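Side-chain contacts in GCN5-related N-acetyltransferase (Streptococcus suis, PDB 3G3S), which probably transfers an acetyl group from acetyl-CoA to an amine substrate, as other GNAT-family enzymes do: residues A[18-23]-A[45-50]; A[26-31]-A[157-162]; A[183-188]-A[206-211]. All coordinates share one frame; numbering follows the deposited sequence.

The three contacts lie along one mixed sheet, on the helices and loops that pack on it. Interaction 1 packs helix 19-26 on strand 42-48; interaction 2 joins the loop after that helix to the end of helix 153-159; interaction 3 sets strand 184-191 against helix 200-214. The centres of interactions 1 and 2 lie about 10 Å apart, those of interactions 1 and 3 about 16 Å, and those of interactions 2 and 3 about 14 Å. Along the chain the segments of interactions 1 and 2 alternate, while interaction 3 opens after interaction 1 has closed. Neighbouring contacts touch one another, through probable hydrogen bonds of Leu46 with Asp31 and Thr19 with Glu186, and through packing of Leu161 on Leu208.

Interaction 1 of 3, residues A[18-23]-A[45-50]; sequences ETIIWT and ALYGRQ
Ile20 and Tyr47 make the main contact between helix 19-26 and strand 42-48, whose short segments run nearly perpendicular, at 97°, with their axes 8.1 Å apart. The tyrosine side chain leaves the strand toward the helix, and its CB is met at once by CG2 of Ile20, at 3.4 Å. With CG1 of Ile20 lying beside the backbone N (chi1 -70°), the CG2 branch is the one turned to the strand, and the two side chains cross at about a right angle. Tyr47 CG and CD2 still lie against that methyl, the former 3.8 Å from Ile20 CG2. Farther along the ring, on the same side of its plane, CD1 and CE1 lie obliquely against Thr23 CG2, which is 3.8 Å from Tyr47 CE1. Beyond the ring, the hydroxyl at the tip is hydrogen-bonded to the carbonyl of Tyr178, while Thr23 OG1 bonds to Ser180 O. Both polar ends thus meet strand 170-181, and the methyl groups are left to the apolar contact. Farther back, Ile21 CG2 comes within 4.4 Å of Ala45 CB, near Phe13. The arrangement is a buried helix-on-sheet contact, with helix 19-26 packed across the mixed sheet of a GNAT-family acetyltransferase.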
ATOM      1  N   GLU A  18       1.339  -7.462 -13.488  1.00 19.86           N
ATOM      2  CA  GLU A  18       2.782  -7.348 -13.501  1.00 21.28           C
ATOM      3  C   GLU A  18       3.189  -6.616 -12.227  1.00 21.51           C
ATOM      4  O   GLU A  18       2.808  -5.469 -12.016  1.00 18.18           O
ATOM      5  CB  GLU A  18       3.257  -6.617 -14.745  1.00 24.40           C
ATOM      6  CG  GLU A  18       3.155  -7.455 -15.993  1.00 22.57           C
ATOM      7  CD  GLU A  18       4.211  -8.539 -16.103  1.00 12.69           C
ATOM      8  OE1 GLU A  18       5.053  -8.688 -15.198  1.00 24.07           O
ATOM      9  OE2 GLU A  18       4.233  -9.194 -17.178  1.00 15.18           O
ATOM     10  N   THR A  19       4.008  -7.255 -11.389  1.00 19.74           N
ATOM     11  CA  THR A  19       4.259  -6.694 -10.063  1.00 19.93           C
ATOM     12  C   THR A  19       5.012  -5.371 -10.064  1.00 22.77           C
ATOM     13  O   THR A  19       4.894  -4.621  -9.126  1.00 25.22           O
ATOM     14  CB  THR A  19       4.924  -7.705  -9.086  1.00 22.15           C
ATOM     15  OG1 THR A  19       6.330  -7.774  -9.295  1.00 21.65           O
ATOM     16  CG2 THR A  19       4.246  -9.116  -9.194  1.00 20.10           C
ATOM     17  N   ILE A  20       5.769  -5.079 -11.115  1.00 23.13           N
ATOM     18  CA  ILE A  20       6.501  -3.811 -11.190  1.00 20.02           C
ATOM     19  C   ILE A  20       5.473  -2.693 -11.396  1.00 19.56           C
ATOM     20  O   ILE A  20       5.691  -1.544 -10.954  1.00 24.06           O
ATOM     21  CB  ILE A  20       7.551  -3.847 -12.300  1.00 21.51           C
ATOM     22  CG1 ILE A  20       8.701  -4.788 -11.924  1.00 20.85           C
ATOM     23  CG2 ILE A  20       8.095  -2.390 -12.637  1.00 15.04           C
ATOM     24  CD1 ILE A  20       9.527  -5.273 -13.089  1.00 18.54           C
ATOM     25  N   ILE A  21       4.379  -2.985 -12.097  1.00 18.05           N
ATOM     26  CA  ILE A  21       3.312  -1.978 -12.178  1.00 20.34           C
ATOM     27  C   ILE A  21       2.775  -1.785 -10.750  1.00 20.16           C
ATOM     28  O   ILE A  21       2.556  -0.686 -10.279  1.00 17.74           O
ATOM     29  CB  ILE A  21       2.149  -2.343 -13.141  1.00 22.77           C
ATOM     30  CG1 ILE A  21       2.635  -2.638 -14.561  1.00 19.97           C
ATOM     31  CG2 ILE A  21       1.074  -1.188 -13.142  1.00 19.56           C
ATOM     32  CD1 ILE A  21       1.547  -3.224 -15.468  1.00 18.78           C
ATOM     33  N   TRP A  22       2.549  -2.882 -10.035  1.00 19.79           N
ATOM     34  CA  TRP A  22       2.115  -2.759  -8.642  1.00 18.58           C
ATOM     35  C   TRP A  22       3.103  -1.932  -7.806  1.00 19.35           C
ATOM     36  O   TRP A  22       2.696  -1.061  -7.017  1.00 21.39           O
ATOM     37  CB  TRP A  22       1.910  -4.152  -7.982  1.00 19.96           C
ATOM     38  CG  TRP A  22       1.020  -5.064  -8.727  1.00 22.59           C
ATOM     39  CD1 TRP A  22       0.139  -4.750  -9.716  1.00 21.54           C
ATOM     40  CD2 TRP A  22       0.836  -6.469  -8.469  1.00 23.01           C
ATOM     41  NE1 TRP A  22      -0.532  -5.875 -10.128  1.00 28.04           N
ATOM     42  CE2 TRP A  22      -0.140  -6.934  -9.360  1.00 23.26           C
ATOM     43  CE3 TRP A  22       1.427  -7.364  -7.593  1.00 24.31           C
ATOM     44  CZ2 TRP A  22      -0.544  -8.259  -9.404  1.00 25.48           C
ATOM     45  CZ3 TRP A  22       1.028  -8.683  -7.630  1.00 24.17           C
ATOM     46  CH2 TRP A  22       0.049  -9.119  -8.522  1.00 25.59           C
ATOM     47  N   THR A  23       4.400  -2.184  -7.968  1.00 17.99           N
ATOM     48  CA  THR A  23       5.405  -1.412  -7.274  1.00 20.48           C
ATOM     49  C   THR A  23       5.195   0.083  -7.531  1.00 20.67           C
ATOM     50  O   THR A  23       5.055   0.898  -6.591  1.00 21.58           O
ATOM     51  CB  THR A  23       6.788  -1.848  -7.724  1.00 18.84           C
ATOM     52  OG1 THR A  23       7.008  -3.194  -7.230  1.00 17.73           O
ATOM     53  CG2 THR A  23       7.959  -0.897  -7.207  1.00 19.85           C
ATOM     54  N   ALA A  45       4.125   3.541 -16.183  1.00 20.20           N
ATOM     55  CA  ALA A  45       4.721   3.109 -14.951  1.00 18.99           C
ATOM     56  C   ALA A  45       6.202   2.882 -15.310  1.00 19.00           C
ATOM     57  O   ALA A  45       6.556   1.979 -16.094  1.00 19.55           O
ATOM     58  CB  ALA A  45       4.034   1.824 -14.422  1.00 19.21           C
ATOM     59  N   LEU A  46       7.076   3.703 -14.742  1.00 20.89           N
ATOM     60  CA  LEU A  46       8.503   3.661 -15.046  1.00 22.09           C
ATOM     61  C   LEU A  46       9.282   3.271 -13.822  1.00 22.77           C
ATOM     62  O   LEU A  46       9.192   3.919 -12.779  1.00 23.09           O
ATOM     63  CB  LEU A  46       8.945   5.037 -15.545  1.00 21.86           C
ATOM     64  CG  LEU A  46      10.407   5.229 -15.928  1.00 26.06           C
ATOM     65  CD1 LEU A  46      10.776   4.383 -17.115  1.00 24.57           C
ATOM     66  CD2 LEU A  46      10.688   6.746 -16.187  1.00 21.67           C
ATOM     67  N   TYR A  47      10.032   2.191 -13.949  1.00 22.87           N
ATOM     68  CA  TYR A  47      10.786   1.645 -12.845  1.00 22.07           C
ATOM     69  C   TYR A  47      12.165   1.314 -13.278  1.00 17.95           C
ATOM     70  O   TYR A  47      12.346   0.806 -14.369  1.00 19.33           O
ATOM     71  CB  TYR A  47      10.135   0.365 -12.356  1.00 21.69           C
ATOM     72  CG  TYR A  47      10.916  -0.303 -11.242  1.00 24.50           C
ATOM     73  CD1 TYR A  47      10.669   0.013  -9.923  1.00 26.11           C
ATOM     74  CD2 TYR A  47      11.896  -1.264 -11.512  1.00 31.46           C
ATOM     75  CE1 TYR A  47      11.381  -0.604  -8.891  1.00 20.37           C
ATOM     76  CE2 TYR A  47      12.642  -1.862 -10.475  1.00 19.61           C
ATOM     77  CZ  TYR A  47      12.355  -1.536  -9.169  1.00 26.35           C
ATOM     78  OH  TYR A  47      13.021  -2.149  -8.123  1.00 22.32           O
ATOM     79  N   GLY A  48      13.140   1.583 -12.414  1.00 20.83           N
ATOM     80  CA  GLY A  48      14.519   1.224 -12.667  1.00 23.81           C
ATOM     81  C   GLY A  48      15.503   2.298 -12.276  1.00 27.52           C
ATOM     82  O   GLY A  48      15.110   3.381 -11.822  1.00 29.35           O
ATOM     83  N   ARG A  49      16.788   1.974 -12.429  1.00 29.59           N
ATOM     84  CA  ARG A  49      17.883   2.898 -12.109  1.00 32.59           C
ATOM     85  C   ARG A  49      19.016   2.713 -13.124  1.00 35.53           C
ATOM     86  O   ARG A  49      19.509   3.685 -13.703  1.00 37.19           O
ATOM     87  CB  ARG A  49      18.361   2.688 -10.671  1.00 31.97           C
ATOM     88  CG  ARG A  49      19.017   3.924 -10.056  1.00 43.34           C
ATOM     89  CD  ARG A  49      19.435   3.799  -8.557  1.00 45.32           C
ATOM     90  NE  ARG A  49      20.685   3.049  -8.376  1.00 57.89           N
ATOM     91  CZ  ARG A  49      21.898   3.594  -8.400  1.00 61.25           C
ATOM     92  N   GLN A  50      19.426   1.471 -13.323  1.00 36.89           N
ATOM     93  CA  GLN A  50      20.437   1.109 -14.318  1.00 40.63           C
ATOM     94  C   GLN A  50      19.769   0.455 -15.520  1.00 38.53           C
ATOM     95  O   GLN A  50      20.093   0.775 -16.663  1.00 39.58           O
ATOM     96  CB  GLN A  50      21.441   0.160 -13.703  1.00 42.89           C
ATOM     97  CG  GLN A  50      22.186   0.760 -12.508  1.00 51.60           C
ATOM     98  CD  GLN A  50      23.191  -0.197 -11.911  1.00 53.82           C
ATOM     99  OE1 GLN A  50      22.915  -1.382 -11.752  1.00 61.77           O
ATOM    100  NE2 GLN A  50      24.365   0.317 -11.568  1.00 54.94           N
TER

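Interaction 2 of 3, residues A[26-31]-A[157-162]; sequences EGTMGD and LDLGLG. With NA (sodium ion), chain C.
Thr28 and Met29, in the loop after helix 19-26, face Leu159, the last residue of helix 153-159. Segment 26-31 starts on the last residue of its helix, and Gly27 breaks that helix with a positive phi of 111°, a backbone shape in which a CB would press on the preceding carbonyl. Segment 157-162 likewise leaves a helix, at Gly160. The backbones stay well separated, the closest CA atoms being those of Met29 and Leu159 at 9.9 Å, and the side chains alone bridge the distance.

On the Leu159 side one methyl does the work. CD1 meets CG2 of Thr28 tip to tip at 3.9 Å. Met29 is a selenomethionine modelled in two conformers; in one of them its selenium lies 4.1 Å from Leu159 CD1, a contact that is therefore less certain. In that conformer the chain extends through chi2 and then bends at chi3 (71°), sliding past Leu159 in the opposite direction. The contact is small and wholly apolar, partly open at Thr28; Tyr150 touches both Met29 and Leu159.

At the helix end, the carbonyl O of Glu26 binds a sodium ion at 2.4 Å together with four waters, and Glu26 O of the second subunit binds the same ion. Arg7 of that subunit bonds to the carbonyls of Gly27 and Gly30, placing this turn at the dimer interface. The backbones of Asp31 and Leu46 are hydrogen-bonded as strand 31-34 begins beside strand 42-48; Leu159 O is hydrogen-bonded to Ser180 OG of strand 170-181, and the Leu161 side chain packs on Leu208, Ala211 and Cys212 of helix 200-214.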
ATOM      1  N   GLU A  26       1.931   1.492  -5.960  1.00 22.47           N
ATOM      2  CA  GLU A  26       1.880   1.475  -4.475  1.00 22.05           C
ATOM      3  C   GLU A  26       2.551   2.683  -3.846  1.00 20.31           C
ATOM      4  O   GLU A  26       2.175   3.086  -2.758  1.00 21.95           O
ATOM      5  CB  GLU A  26       2.451   0.182  -3.866  1.00 21.84           C
ATOM      6  CG  GLU A  26       1.560  -1.027  -4.167  1.00 19.56           C
ATOM      7  CD  GLU A  26       2.081  -2.309  -3.576  1.00 27.79           C
ATOM      8  OE1 GLU A  26       3.243  -2.355  -3.102  1.00 33.64           O
ATOM      9  OE2 GLU A  26       1.286  -3.257  -3.603  1.00 25.60           O
ATOM     10  N   GLY A  27       3.557   3.237  -4.499  1.00 23.97           N
ATOM     11  CA  GLY A  27       4.123   4.507  -4.089  1.00 22.97           C
ATOM     12  C   GLY A  27       5.504   4.659  -3.506  1.00 23.58           C
ATOM     13  O   GLY A  27       5.985   5.789  -3.355  1.00 20.89           O
ATOM     14  N   THR A  28       6.145   3.548  -3.170  1.00 23.36           N
ATOM     15  CA  THR A  28       7.446   3.582  -2.511  1.00 24.71           C
ATOM     16  C   THR A  28       8.641   3.641  -3.456  1.00 25.61           C
ATOM     17  O   THR A  28       9.585   4.379  -3.203  1.00 25.52           O
ATOM     18  CB  THR A  28       7.590   2.345  -1.613  1.00 24.65           C
ATOM     19  OG1 THR A  28       6.502   2.354  -0.678  1.00 24.38           O
ATOM     20  CG2 THR A  28       8.923   2.365  -0.863  1.00 29.70           C
HETATM   21  N   MSE A  29       8.568   2.854  -4.524  0.50 25.07           N
HETATM   22  CA  MSE A  29       9.591   2.774  -5.548  0.50 25.53           C
HETATM   23  C   MSE A  29       8.934   2.932  -6.911  0.50 25.03           C
HETATM   24  O   MSE A  29       7.745   2.669  -7.054  0.50 24.35           O
HETATM   25  CB  MSE A  29      10.285   1.416  -5.486  0.50 27.42           C
HETATM   26  CG  MSE A  29      10.951   1.094  -4.143  0.50 25.95           C
HETATM   27 SE   MSE A  29      11.941  -0.569  -4.278  0.38 21.13          SE
HETATM   28  CE  MSE A  29      13.412   0.080  -5.435  0.50  6.00           C
ATOM     29  N   GLY A  30       9.694   3.405  -7.898  1.00 23.68           N
ATOM     30  CA  GLY A  30       9.176   3.548  -9.249  1.00 21.15           C
ATOM     31  C   GLY A  30       8.455   4.880  -9.327  1.00 22.73           C
ATOM     32  O   GLY A  30       8.389   5.625  -8.352  1.00 21.72           O
ATOM     33  N   ASP A  31       7.851   5.158 -10.467  1.00 21.88           N
ATOM     34  CA  ASP A  31       7.145   6.412 -10.639  1.00 22.24           C
ATOM     35  C   ASP A  31       6.087   6.248 -11.696  1.00 20.09           C
ATOM     36  O   ASP A  31       6.041   5.281 -12.455  1.00 21.53           O
ATOM     37  CB  ASP A  31       8.146   7.492 -11.009  1.00 23.62           C
ATOM     38  CG  ASP A  31       7.708   8.911 -10.592  1.00 24.99           C
ATOM     39  OD1 ASP A  31       6.516   9.193 -10.297  1.00 24.37           O
ATOM     40  OD2 ASP A  31       8.608   9.754 -10.532  1.00 24.20           O
ATOM     41  N   LEU A 157      18.655  -3.748   1.502  1.00 28.58           N
ATOM     42  CA  LEU A 157      18.529  -4.620   2.676  1.00 27.75           C
ATOM     43  C   LEU A 157      17.159  -4.482   3.356  1.00 28.09           C
ATOM     44  O   LEU A 157      16.623  -5.438   3.872  1.00 31.51           O
ATOM     45  CB  LEU A 157      19.669  -4.348   3.675  1.00 30.56           C
ATOM     46  CG  LEU A 157      21.065  -4.811   3.266  1.00 31.17           C
ATOM     47  CD1 LEU A 157      22.096  -4.447   4.315  1.00 32.60           C
ATOM     48  CD2 LEU A 157      21.081  -6.312   3.008  1.00 27.34           C
ATOM     49  N   ASP A 158      16.568  -3.298   3.321  1.00 29.10           N
ATOM     50  CA  ASP A 158      15.280  -3.087   3.932  1.00 28.56           C
ATOM     51  C   ASP A 158      14.135  -3.729   3.143  1.00 29.07           C
ATOM     52  O   ASP A 158      13.318  -4.482   3.711  1.00 30.65           O
ATOM     53  CB  ASP A 158      15.058  -1.586   4.044  1.00 28.86           C
ATOM     54  CG  ASP A 158      13.815  -1.235   4.823  1.00 40.63           C
ATOM     55  OD1 ASP A 158      13.443  -1.995   5.758  1.00 38.87           O
ATOM     56  OD2 ASP A 158      13.219  -0.178   4.501  1.00 45.52           O
ATOM     57  N   LEU A 159      14.092  -3.462   1.832  1.00 27.39           N
ATOM     58  CA  LEU A 159      12.990  -3.893   0.956  1.00 26.38           C
ATOM     59  C   LEU A 159      13.285  -5.041  -0.008  1.00 24.49           C
ATOM     60  O   LEU A 159      12.357  -5.664  -0.525  1.00 23.92           O
ATOM     61  CB  LEU A 159      12.534  -2.701   0.104  1.00 26.18           C
ATOM     62  CG  LEU A 159      12.161  -1.397   0.827  1.00 28.64           C
ATOM     63  CD1 LEU A 159      11.640  -0.383  -0.204  1.00 24.24           C
ATOM     64  CD2 LEU A 159      11.129  -1.629   1.899  1.00 23.41           C
ATOM     65  N   GLY A 160      14.556  -5.290  -0.288  1.00 25.41           N
ATOM     66  CA  GLY A 160      14.929  -6.315  -1.244  1.00 27.77           C
ATOM     67  C   GLY A 160      15.335  -7.593  -0.551  1.00 29.90           C
ATOM     68  O   GLY A 160      15.410  -7.658   0.671  1.00 32.39           O
ATOM     69  N   LEU A 161      15.627  -8.603  -1.356  1.00 29.29           N
ATOM     70  CA  LEU A 161      16.028  -9.902  -0.870  1.00 29.09           C
ATOM     71  C   LEU A 161      16.733 -10.617  -2.027  1.00 28.26           C
ATOM     72  O   LEU A 161      16.271 -10.575  -3.187  1.00 27.03           O
ATOM     73  CB  LEU A 161      14.797 -10.699  -0.427  1.00 30.35           C
ATOM     74  CG  LEU A 161      15.069 -12.102   0.133  1.00 34.37           C
ATOM     75  CD1 LEU A 161      15.869 -11.971   1.420  1.00 42.11           C
ATOM     76  CD2 LEU A 161      13.780 -12.863   0.355  1.00 28.44           C
ATOM     77  N   GLY A 162      17.848 -11.270  -1.719  1.00 27.36           N
ATOM     78  CA  GLY A 162      18.549 -12.010  -2.743  1.00 28.66           C
ATOM     79  C   GLY A 162      19.628 -12.916  -2.230  1.00 28.78           C
ATOM     80  O   GLY A 162      20.039 -12.834  -1.070  1.00 25.95           O
TER
HETATM   81 NA    NA C 249       0.068   3.234  -1.537  1.00 25.05          NA
HETATM   82  O   HOH W   1       0.794   5.535  -1.469  1.00 20.53           O
HETATM   83  O   HOH W   2      -0.854   3.940  -3.881  1.00 23.01           O
HETATM   84  O   HOH W   3      -0.943   0.804  -2.037  1.00 36.56           O
HETATM   85  O   HOH W   4       1.078   2.432   0.429  1.00 27.89           O

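Interaction 3 of 3, residues A[183-188]-A[206-211]; sequences AGIEIE and AQLILA. With EDO (1,2-ethanediol), chain F.
Leu208 projects from helix 200-214 as a two-pronged bump that fits between Ile185 and Ile187 on strand 184-191. The two isoleucines, alternate residues on one face of the strand, form the walls of a shallow hollow. CD2 of Leu208 enters it, 4.0 Å from Ile185 CD1 and equally 4.0 Å from Ile187 CG1, and both pairs meet tip to tip. With CG of the leucine anti to the backbone N (chi1 179°), the two methyls are directed at the strand. Ile185 reaches them from a less common posture, with CG1 between backbone N and carbonyl carbon (chi1 63°), which brings CD1 against both leucine methyls. One residue on, Ile209 turns aside: its CG1 lies 4.1 Å from Ile187 CD1, the side chains crossing at about a right angle. Helix and strand run antiparallel, at 169°, with axes 10.5 Å apart. The opposite face of the strand carries Glu186, whose carboxylate bonds to Thr19 and Ser220. The pair belongs to the beta-alpha-beta unit of strand 184-191, helix 200-214 and strand 218-223; Pro219 of the last strand touches Ile187 and Ile209, Ala175 of strand 170-181 touches Leu208, and helix 110-118 packs on Ile209 through Leu113.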
ATOM      1  N   ALA A 183       3.510  -7.219  -1.022  1.00 28.09           N
ATOM      2  CA  ALA A 183       3.389  -8.625  -0.684  1.00 26.64           C
ATOM      3  C   ALA A 183       4.414  -9.542  -1.373  1.00 28.04           C
ATOM      4  O   ALA A 183       4.275 -10.774  -1.340  1.00 25.78           O
ATOM      5  CB  ALA A 183       1.976  -9.067  -1.024  1.00 26.32           C
ATOM      6  N   GLY A 184       5.448  -8.991  -1.997  1.00 23.13           N
ATOM      7  CA  GLY A 184       6.365  -9.879  -2.684  1.00 23.86           C
ATOM      8  C   GLY A 184       7.473  -9.173  -3.394  1.00 24.09           C
ATOM      9  O   GLY A 184       7.722  -8.004  -3.121  1.00 23.59           O
ATOM     10  N   ILE A 185       8.142  -9.916  -4.277  1.00 24.07           N
ATOM     11  CA  ILE A 185       9.241  -9.402  -5.104  1.00 24.10           C
ATOM     12  C   ILE A 185       9.117  -9.921  -6.555  1.00 24.15           C
ATOM     13  O   ILE A 185       8.376 -10.867  -6.841  1.00 23.53           O
ATOM     14  CB  ILE A 185      10.654  -9.773  -4.569  1.00 21.71           C
ATOM     15  CG1 ILE A 185      10.844 -11.309  -4.571  1.00 23.97           C
ATOM     16  CG2 ILE A 185      10.889  -9.162  -3.192  1.00 18.58           C
ATOM     17  CD1 ILE A 185      12.282 -11.794  -4.380  1.00 30.10           C
ATOM     18  N   GLU A 186       9.844  -9.264  -7.448  1.00 24.22           N
ATOM     19  CA  GLU A 186       9.933  -9.649  -8.846  1.00 24.43           C
ATOM     20  C   GLU A 186      11.338 -10.178  -9.012  1.00 23.95           C
ATOM     21  O   GLU A 186      12.315  -9.464  -8.748  1.00 24.70           O
ATOM     22  CB  GLU A 186       9.693  -8.450  -9.751  1.00 23.41           C
ATOM     23  CG  GLU A 186       9.567  -8.809 -11.201  1.00 26.31           C
ATOM     24  CD  GLU A 186       8.257  -9.494 -11.517  1.00 26.02           C
ATOM     25  OE1 GLU A 186       7.224  -8.805 -11.700  1.00 20.81           O
ATOM     26  OE2 GLU A 186       8.279 -10.722 -11.612  1.00 24.42           O
ATOM     27  N   ILE A 187      11.456 -11.445  -9.423  1.00 21.51           N
ATOM     28  CA  ILE A 187      12.737 -12.091  -9.460  1.00 19.34           C
ATOM     29  C   ILE A 187      13.587 -11.781 -10.678  1.00 23.80           C
ATOM     30  O   ILE A 187      13.097 -11.613 -11.791  1.00 22.18           O
ATOM     31  CB  ILE A 187      12.578 -13.658  -9.342  1.00 21.58           C
ATOM     32  CG1 ILE A 187      12.014 -13.993  -7.997  1.00 20.61           C
ATOM     33  CG2 ILE A 187      13.937 -14.373  -9.609  1.00 18.73           C
ATOM     34  CD1 ILE A 187      11.886 -15.526  -7.746  1.00 15.95           C
ATOM     35  N   GLU A 188      14.878 -11.658 -10.401  1.00 25.93           N
ATOM     36  CA  GLU A 188      15.920 -11.474 -11.384  1.00 27.34           C
ATOM     37  C   GLU A 188      16.871 -12.611 -11.104  1.00 25.82           C
ATOM     38  O   GLU A 188      17.301 -12.750  -9.965  1.00 24.07           O
ATOM     39  CB  GLU A 188      16.652 -10.181 -11.112  1.00 28.41           C
ATOM     40  CG  GLU A 188      17.951  -9.965 -11.882  1.00 36.57           C
ATOM     41  CD  GLU A 188      17.768  -9.662 -13.362  1.00 33.38           C
ATOM     42  OE1 GLU A 188      16.648  -9.401 -13.830  1.00 34.01           O
ATOM     43  OE2 GLU A 188      18.793  -9.666 -14.059  1.00 38.49           O
ATOM     44  N   ALA A 206      15.703 -21.449  -6.528  1.00 27.64           N
ATOM     45  CA  ALA A 206      14.989 -22.286  -5.560  1.00 28.68           C
ATOM     46  C   ALA A 206      15.145 -21.721  -4.160  1.00 25.21           C
ATOM     47  O   ALA A 206      14.165 -21.579  -3.439  1.00 27.99           O
ATOM     48  CB  ALA A 206      15.456 -23.763  -5.633  1.00 29.73           C
ATOM     49  N   GLN A 207      16.371 -21.377  -3.784  1.00 26.24           N
ATOM     50  CA  GLN A 207      16.651 -20.817  -2.452  1.00 26.97           C
ATOM     51  C   GLN A 207      15.910 -19.525  -2.201  1.00 27.75           C
ATOM     52  O   GLN A 207      15.355 -19.314  -1.130  1.00 27.22           O
ATOM     53  CB  GLN A 207      18.144 -20.557  -2.319  1.00 28.41           C
ATOM     54  CG  GLN A 207      18.658 -19.963  -0.982  1.00 31.34           C
ATOM     55  CD  GLN A 207      18.716 -20.989   0.120  1.00 38.56           C
ATOM     56  OE1 GLN A 207      17.681 -21.448   0.602  1.00 49.52           O
ATOM     57  NE2 GLN A 207      19.919 -21.339   0.541  1.00 39.83           N
ATOM     58  N   LEU A 208      15.944 -18.628  -3.184  1.00 27.65           N
ATOM     59  CA  LEU A 208      15.246 -17.349  -3.055  1.00 28.55           C
ATOM     60  C   LEU A 208      13.741 -17.553  -2.837  1.00 26.00           C
ATOM     61  O   LEU A 208      13.159 -16.924  -1.951  1.00 28.93           O
ATOM     62  CB  LEU A 208      15.486 -16.480  -4.297  1.00 26.39           C
ATOM     63  CG  LEU A 208      14.802 -15.108  -4.308  1.00 31.19           C
ATOM     64  CD1 LEU A 208      15.167 -14.313  -3.071  1.00 30.48           C
ATOM     65  CD2 LEU A 208      15.128 -14.340  -5.581  1.00 22.83           C
ATOM     66  N   ILE A 209      13.133 -18.420  -3.650  1.00 26.65           N
ATOM     67  CA  ILE A 209      11.697 -18.741  -3.556  1.00 25.80           C
ATOM     68  C   ILE A 209      11.427 -19.208  -2.135  1.00 25.47           C
ATOM     69  O   ILE A 209      10.566 -18.680  -1.459  1.00 23.75           O
ATOM     70  CB  ILE A 209      11.280 -19.815  -4.592  1.00 26.71           C
ATOM     71  CG1 ILE A 209      11.329 -19.218  -6.008  1.00 21.81           C
ATOM     72  CG2 ILE A 209       9.849 -20.396  -4.279  1.00 22.54           C
ATOM     73  CD1 ILE A 209      11.216 -20.203  -7.170  1.00 19.77           C
ATOM     74  N   LEU A 210      12.210 -20.177  -1.661  1.00 30.91           N
ATOM     75  CA  LEU A 210      12.065 -20.690  -0.288  1.00 29.58           C
ATOM     76  C   LEU A 210      12.206 -19.594   0.774  1.00 29.60           C
ATOM     77  O   LEU A 210      11.445 -19.560   1.748  1.00 30.41           O
ATOM     78  CB  LEU A 210      13.073 -21.812  -0.029  1.00 28.58           C
ATOM     79  CG  LEU A 210      12.775 -23.151  -0.686  1.00 31.41           C
ATOM     80  CD1 LEU A 210      13.991 -24.071  -0.580  1.00 33.51           C
ATOM     81  CD2 LEU A 210      11.538 -23.816  -0.054  1.00 31.86           C
ATOM     82  N   ALA A 211      13.160 -18.688   0.567  1.00 30.01           N
ATOM     83  CA  ALA A 211      13.352 -17.551   1.458  1.00 29.96           C
ATOM     84  C   ALA A 211      12.107 -16.650   1.469  1.00 30.58           C
ATOM     85  O   ALA A 211      11.694 -16.136   2.526  1.00 30.95           O
ATOM     86  CB  ALA A 211      14.579 -16.750   1.037  1.00 30.23           C
TER
HETATM   87  C1  EDO F 252      13.063  -8.323 -13.971  1.00 42.39           C
HETATM   88  O1  EDO F 252      13.917  -9.314 -14.553  1.00 53.44           O
HETATM   89  C2  EDO F 252      11.632  -8.467 -14.468  1.00 33.78           C
HETATM   90  O2  EDO F 252      11.393  -9.803 -14.930  1.00 29.51           O